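Local coordinates for lipoteichoic acid primase (PDB 4UOP), which acts as an enzyme of the sulfatase family, captured here as its extracellular catalytic domain with a bound magnesium ion, at residues Q234-P239 with A253-D258; G398-T401 with N407-L410. All coordinates share one frame; numbering follows the deposited sequence.

Interaction 1 (Q234-P239 with A253-D258)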
loop_
_atom_site.group_PDB
_atom_site.type_symbol
_atom_site.label_atom_id
_atom_site.label_comp_id
_atom_site.label_asym_id
_atom_site.label_seq_id
_atom_site.Cartn_x
_atom_site.Cartn_y
_atom_site.Cartn_z
ATOM N N GLN B 234 28.074 12.625 16.491
ATOM C CA GLN B 234 28.303 12.957 15.080
ATOM C C GLN B 234 29.794 13.094 14.819
ATOM O O GLN B 234 30.459 13.969 15.382
ATOM C CB GLN B 234 27.589 14.246 14.703
ATOM C CG GLN B 234 26.075 14.134 14.774
ATOM C CD GLN B 234 25.377 15.422 14.417
ATOM O OE1 GLN B 234 25.921 16.258 13.693
ATOM N NE2 GLN B 234 24.170 15.595 14.922
ATOM N N GLU B 235 30.330 12.224 13.973
ATOM C CA GLU B 235 31.774 12.167 13.770
ATOM C C GLU B 235 32.235 12.613 12.394
ATOM O O GLU B 235 33.438 12.703 12.150
ATOM C CB GLU B 235 32.282 10.752 14.063
ATOM C CG GLU B 235 32.243 10.401 15.541
ATOM C CD GLU B 235 32.797 9.019 15.838
ATOM O OE1 GLU B 235 33.352 8.365 14.926
ATOM O OE2 GLU B 235 32.672 8.586 17.005
ATOM N N ILE B 236 31.300 12.894 11.497
ATOM C CA ILE B 236 31.643 13.389 10.172
ATOM C C ILE B 236 31.572 14.916 10.171
ATOM O O ILE B 236 30.543 15.490 10.519
ATOM C CB ILE B 236 30.682 12.816 9.106
ATOM C CG1 ILE B 236 30.660 11.281 9.169
ATOM C CG2 ILE B 236 31.061 13.287 7.709
ATOM C CD1 ILE B 236 32.011 10.619 9.005
ATOM N N ASP B 237 32.673 15.565 9.815
ATOM C CA ASP B 237 32.662 17.010 9.584
ATOM C C ASP B 237 32.099 17.245 8.176
ATOM O O ASP B 237 32.760 16.952 7.183
ATOM C CB ASP B 237 34.069 17.602 9.729
ATOM C CG ASP B 237 34.121 19.096 9.408
ATOM O OD1 ASP B 237 33.167 19.830 9.760
ATOM O OD2 ASP B 237 35.126 19.535 8.800
ATOM N N LEU B 238 30.874 17.751 8.111
ATOM C CA LEU B 238 30.136 17.824 6.849
ATOM C C LEU B 238 30.470 19.107 6.088
ATOM O O LEU B 238 30.555 20.168 6.705
ATOM C CB LEU B 238 28.634 17.807 7.109
ATOM C CG LEU B 238 27.998 16.499 7.579
ATOM C CD1 LEU B 238 26.552 16.742 7.952
ATOM C CD2 LEU B 238 28.085 15.441 6.502
ATOM N N PRO B 239 30.632 19.017 4.763
ATOM C CA PRO B 239 30.717 20.258 3.958
ATOM C C PRO B 239 29.391 21.018 3.933
ATOM O O PRO B 239 28.343 20.442 4.235
ATOM C CB PRO B 239 31.100 19.766 2.572
ATOM C CG PRO B 239 30.765 18.312 2.535
ATOM C CD PRO B 239 30.819 17.804 3.943
ATOM N N ALA B 253 24.125 9.450 10.549
ATOM C CA ALA B 253 23.404 8.333 11.169
ATOM C C ALA B 253 23.923 6.998 10.669
ATOM O O ALA B 253 24.116 6.073 11.465
ATOM C CB ALA B 253 21.920 8.436 10.911
ATOM N N VAL B 254 24.153 6.898 9.371
ATOM C CA VAL B 254 24.716 5.671 8.795
ATOM C C VAL B 254 26.128 5.429 9.343
ATOM O O VAL B 254 26.486 4.303 9.664
ATOM C CB VAL B 254 24.703 5.735 7.261
ATOM C CG1 VAL B 254 25.601 4.671 6.656
ATOM C CG2 VAL B 254 23.267 5.603 6.761
ATOM N N HIS B 255 26.915 6.500 9.493
ATOM C CA HIS B 255 28.246 6.378 10.032
ATOM C C HIS B 255 28.203 5.890 11.476
ATOM O O HIS B 255 28.990 5.048 11.862
ATOM C CB HIS B 255 29.000 7.709 9.945
ATOM C CG HIS B 255 30.384 7.644 10.501
ATOM N ND1 HIS B 255 31.426 7.051 9.826
ATOM C CD2 HIS B 255 30.890 8.067 11.682
ATOM C CE1 HIS B 255 32.524 7.143 10.557
ATOM N NE2 HIS B 255 32.223 7.748 11.689
ATOM N N TYR B 256 27.290 6.440 12.274
ATOM C CA TYR B 256 27.105 5.986 13.637
ATOM C C TYR B 256 26.719 4.493 13.663
ATOM O O TYR B 256 27.301 3.695 14.402
ATOM C CB TYR B 256 26.047 6.823 14.351
ATOM C CG TYR B 256 25.663 6.232 15.672
ATOM C CD1 TYR B 256 26.455 6.436 16.808
ATOM C CD2 TYR B 256 24.537 5.396 15.790
ATOM C CE1 TYR B 256 26.115 5.851 18.015
ATOM C CE2 TYR B 256 24.198 4.819 16.991
ATOM C CZ TYR B 256 24.989 5.049 18.103
ATOM O OH TYR B 256 24.647 4.443 19.294
ATOM N N ALA B 257 25.735 4.135 12.859
ATOM C CA ALA B 257 25.256 2.756 12.819
ATOM C C ALA B 257 26.377 1.791 12.393
ATOM O O ALA B 257 26.539 0.723 12.983
ATOM C CB ALA B 257 24.056 2.649 11.897
ATOM N N ASP B 258 27.146 2.175 11.387
ATOM C CA ASP B 258 28.285 1.385 10.915
ATOM C C ASP B 258 29.378 1.269 11.993
ATOM O O ASP B 258 29.968 0.199 12.192
ATOM C CB ASP B 258 28.827 1.976 9.619
ATOM C CG ASP B 258 30.102 1.310 9.142
ATOM O OD1 ASP B 258 31.211 1.643 9.651
ATOM O OD2 ASP B 258 30.003 0.460 8.216
#

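Interaction 2 (G398-T401 with N407-L410)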
loop_
_atom_site.group_PDB
_atom_site.type_symbol
_atom_site.label_atom_id
_atom_site.label_comp_id
_atom_site.label_asym_id
_atom_site.label_seq_id
_atom_site.Cartn_x
_atom_site.Cartn_y
_atom_site.Cartn_z
ATOM N N GLY B 398 5.662 -2.053 -22.098
ATOM C CA GLY B 398 6.653 -1.853 -21.041
ATOM C C GLY B 398 8.036 -1.613 -21.614
ATOM O O GLY B 398 8.189 -1.382 -22.818
ATOM N N ALA B 399 9.051 -1.677 -20.756
ATOM C CA ALA B 399 10.411 -1.366 -21.153
ATOM C C ALA B 399 11.421 -2.162 -20.338
ATOM O O ALA B 399 11.299 -2.251 -19.118
ATOM C CB ALA B 399 10.676 0.130 -20.990
ATOM N N ALA B 400 12.378 -2.763 -21.034
ATOM C CA ALA B 400 13.525 -3.396 -20.424
ATOM C C ALA B 400 14.701 -2.464 -20.618
ATOM O O ALA B 400 14.948 -1.971 -21.733
ATOM C CB ALA B 400 13.807 -4.739 -21.055
ATOM N N THR B 401 15.403 -2.195 -19.527
ATOM C CA THR B 401 16.528 -1.285 -19.540
ATOM C C THR B 401 17.738 -2.006 -18.995
ATOM O O THR B 401 17.721 -2.472 -17.851
ATOM C CB THR B 401 16.223 -0.043 -18.683
ATOM O OG1 THR B 401 15.023 0.581 -19.158
ATOM C CG2 THR B 401 17.357 0.965 -18.755
ATOM N N ASN B 407 18.488 0.515 -24.007
ATOM C CA ASN B 407 17.245 -0.209 -24.109
ATOM C C ASN B 407 17.523 -1.661 -24.440
ATOM O O ASN B 407 18.499 -1.973 -25.128
ATOM C CB ASN B 407 16.341 0.412 -25.177
ATOM C CG ASN B 407 14.968 -0.231 -25.217
ATOM O OD1 ASN B 407 14.603 -0.868 -26.201
ATOM N ND2 ASN B 407 14.203 -0.076 -24.139
ATOM N N LYS B 408 16.680 -2.545 -23.932
ATOM C CA LYS B 408 16.773 -3.953 -24.260
ATOM C C LYS B 408 15.470 -4.358 -24.904
ATOM O O LYS B 408 14.394 -4.100 -24.367
ATOM C CB LYS B 408 17.037 -4.806 -23.020
ATOM C CG LYS B 408 17.125 -6.293 -23.321
ATOM C CD LYS B 408 17.566 -7.102 -22.123
ATOM C CE LYS B 408 17.541 -8.595 -22.421
ATOM N NZ LYS B 408 18.578 -8.996 -23.405
ATOM N N GLU B 409 15.574 -4.983 -26.069
ATOM C CA GLU B 409 14.399 -5.426 -26.799
ATOM C C GLU B 409 13.614 -6.457 -25.991
ATOM O O GLU B 409 14.196 -7.308 -25.308
ATOM C CB GLU B 409 14.814 -6.017 -28.155
ATOM C CG GLU B 409 13.668 -6.558 -29.006
ATOM C CD GLU B 409 12.826 -5.474 -29.667
ATOM O OE1 GLU B 409 12.806 -4.316 -29.182
ATOM O OE2 GLU B 409 12.177 -5.788 -30.691
ATOM N N LEU B 410 12.292 -6.390 -26.092
ATOM C CA LEU B 410 11.427 -7.291 -25.345
ATOM C C LEU B 410 11.356 -8.661 -26.008
ATOM O O LEU B 410 10.386 -8.996 -26.677
ATOM C CB LEU B 410 10.031 -6.687 -25.189
ATOM C CG LEU B 410 9.969 -5.266 -24.626
ATOM C CD1 LEU B 410 8.515 -4.882 -24.395
ATOM C CD2 LEU B 410 10.766 -5.139 -23.332
HETATM O O HOH W 1 12.469 -2.333 -23.911
HETATM O O HOH W 2 14.943 1.447 -21.854
#

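Interaction 1 (Q234-P239 with A253-D258)
The imidazole ring of His255 meets Ile236 on one face and Glu235 at its edge. Ile236 CD1 sits 3.6 Å from the ring centroid and 7° off the ring normal. This is a CH-pi contact nearly over the middle of the ring. Ile236 CG1 follows behind it, 3.9 Å from His255 CG, so the isoleucine branch runs from the root of the imidazole to its centre. Two bends put it there: CG1 lies beside the backbone N, and CD1 is bent again at the second torsion.

At the edge, Glu235 OE1 lies close to the ring plane. It takes a weak hydrogen bond from His255 NE2, with 3.5 Å between the two atoms and an N-H...O angle of 151°. The carboxylate is turned steeply against the ring, its plane 64° away. Nearer the backbone, Glu235 CB touches the NE2-CD2 side of the ring, 3.8 Å from His255 NE2. It stands on the same side of the plane as Ile236 CD1.

His255 lies on helix 246-271. This helix is part of the beta-alpha-beta crossover from strand 214-219 to strand 277-283, which flank strand 59-65 in the mixed sheet of the sulfatase-type alpha/beta fold. The imidazole reaches out from the helix to the loop that leads into it.

The stronger polar partner of His255 is elsewhere: ND1 is hydrogen-bonded to Ile82 O. ND1 faces a carbonyl oxygen and so should carry a proton; the weak contact of NE2 with Glu235 would be consistent with a second one. The loop has a second hold on the same helix, a hydrogen bond from Ile236 N to Glu252 OE1. The other carboxylate oxygen, Glu235 OE2, forms a long, weak ion pair with Lys259 NZ.

Interaction 2 (G398-T401 with N407-L410)
Lys408 N donates a hydrogen bond to Ala400 O, 2.9 Å away, at an N-H...O angle of 161°. Ala400 and Lys408 put their side chains on one face of the hairpin, where Ala400 CB and Lys408 CB are 3.8 Å apart. Farther along, Leu410 turns a methyl inward: its CD2 lies 3.8 Å from Ala400 CB, while CD1 rests 3.9 Å from Gly398 O. With CG beside its own backbone N (chi1 -52°), Leu410 brings its two methyls up to strand 399-402.

The return path from Ala400 N to Lys408 O runs through water 1. This water accepts from Ala400 N and donates to Lys408 O. It stands in for a direct bond between Ala400 N and Lys408 O, which are 4.1 Å apart. Asn407 holds the water from a third direction. With CG anti to the backbone N, its amide reaches back to the partner strand, and ND2 donates to water 1 and to water 2. Water 2 also bonds Thr401 OG1 at 2.8 Å, bridging the side chains of the non-hydrogen-bonded pair Thr401 and Asn407.

Outside this shell, Tyr387 touches both Ala400 and Lys408, and Leu410 packs on Tyr389 and Phe395. Ala399 and Thr401 are joined by backbone hydrogen bonds to Gln390 and Met388. Strand 399-402 therefore lies between strand 387-390 and the short strand 407-408. The latter ends an antiparallel, sequentially ordered five-strand meander within this chain, just before helix 412-433.

In the fold
From the N terminus the chain passes through helix 34-41 to strand 59-65 and later builds its neighbour, strand 214-219. The loop beyond that strand holds 234-239, and interaction 1 closes it on helix 246-271 with 13 residues between its segments. The chain then returns to the mixed sheet at strand 277-283. Much later it forms the small antiparallel sheet that starts at strand 371-373. Interaction 2 closes the last hairpin of that sheet, with only five intervening residues. The two contacts are in series and neither nest nor cross. The centres of interactions 1 and 2 lie about 39 Å apart, their nearest atoms about 26 Å. One ties a loop to a helix, the other a strand to an edge strand.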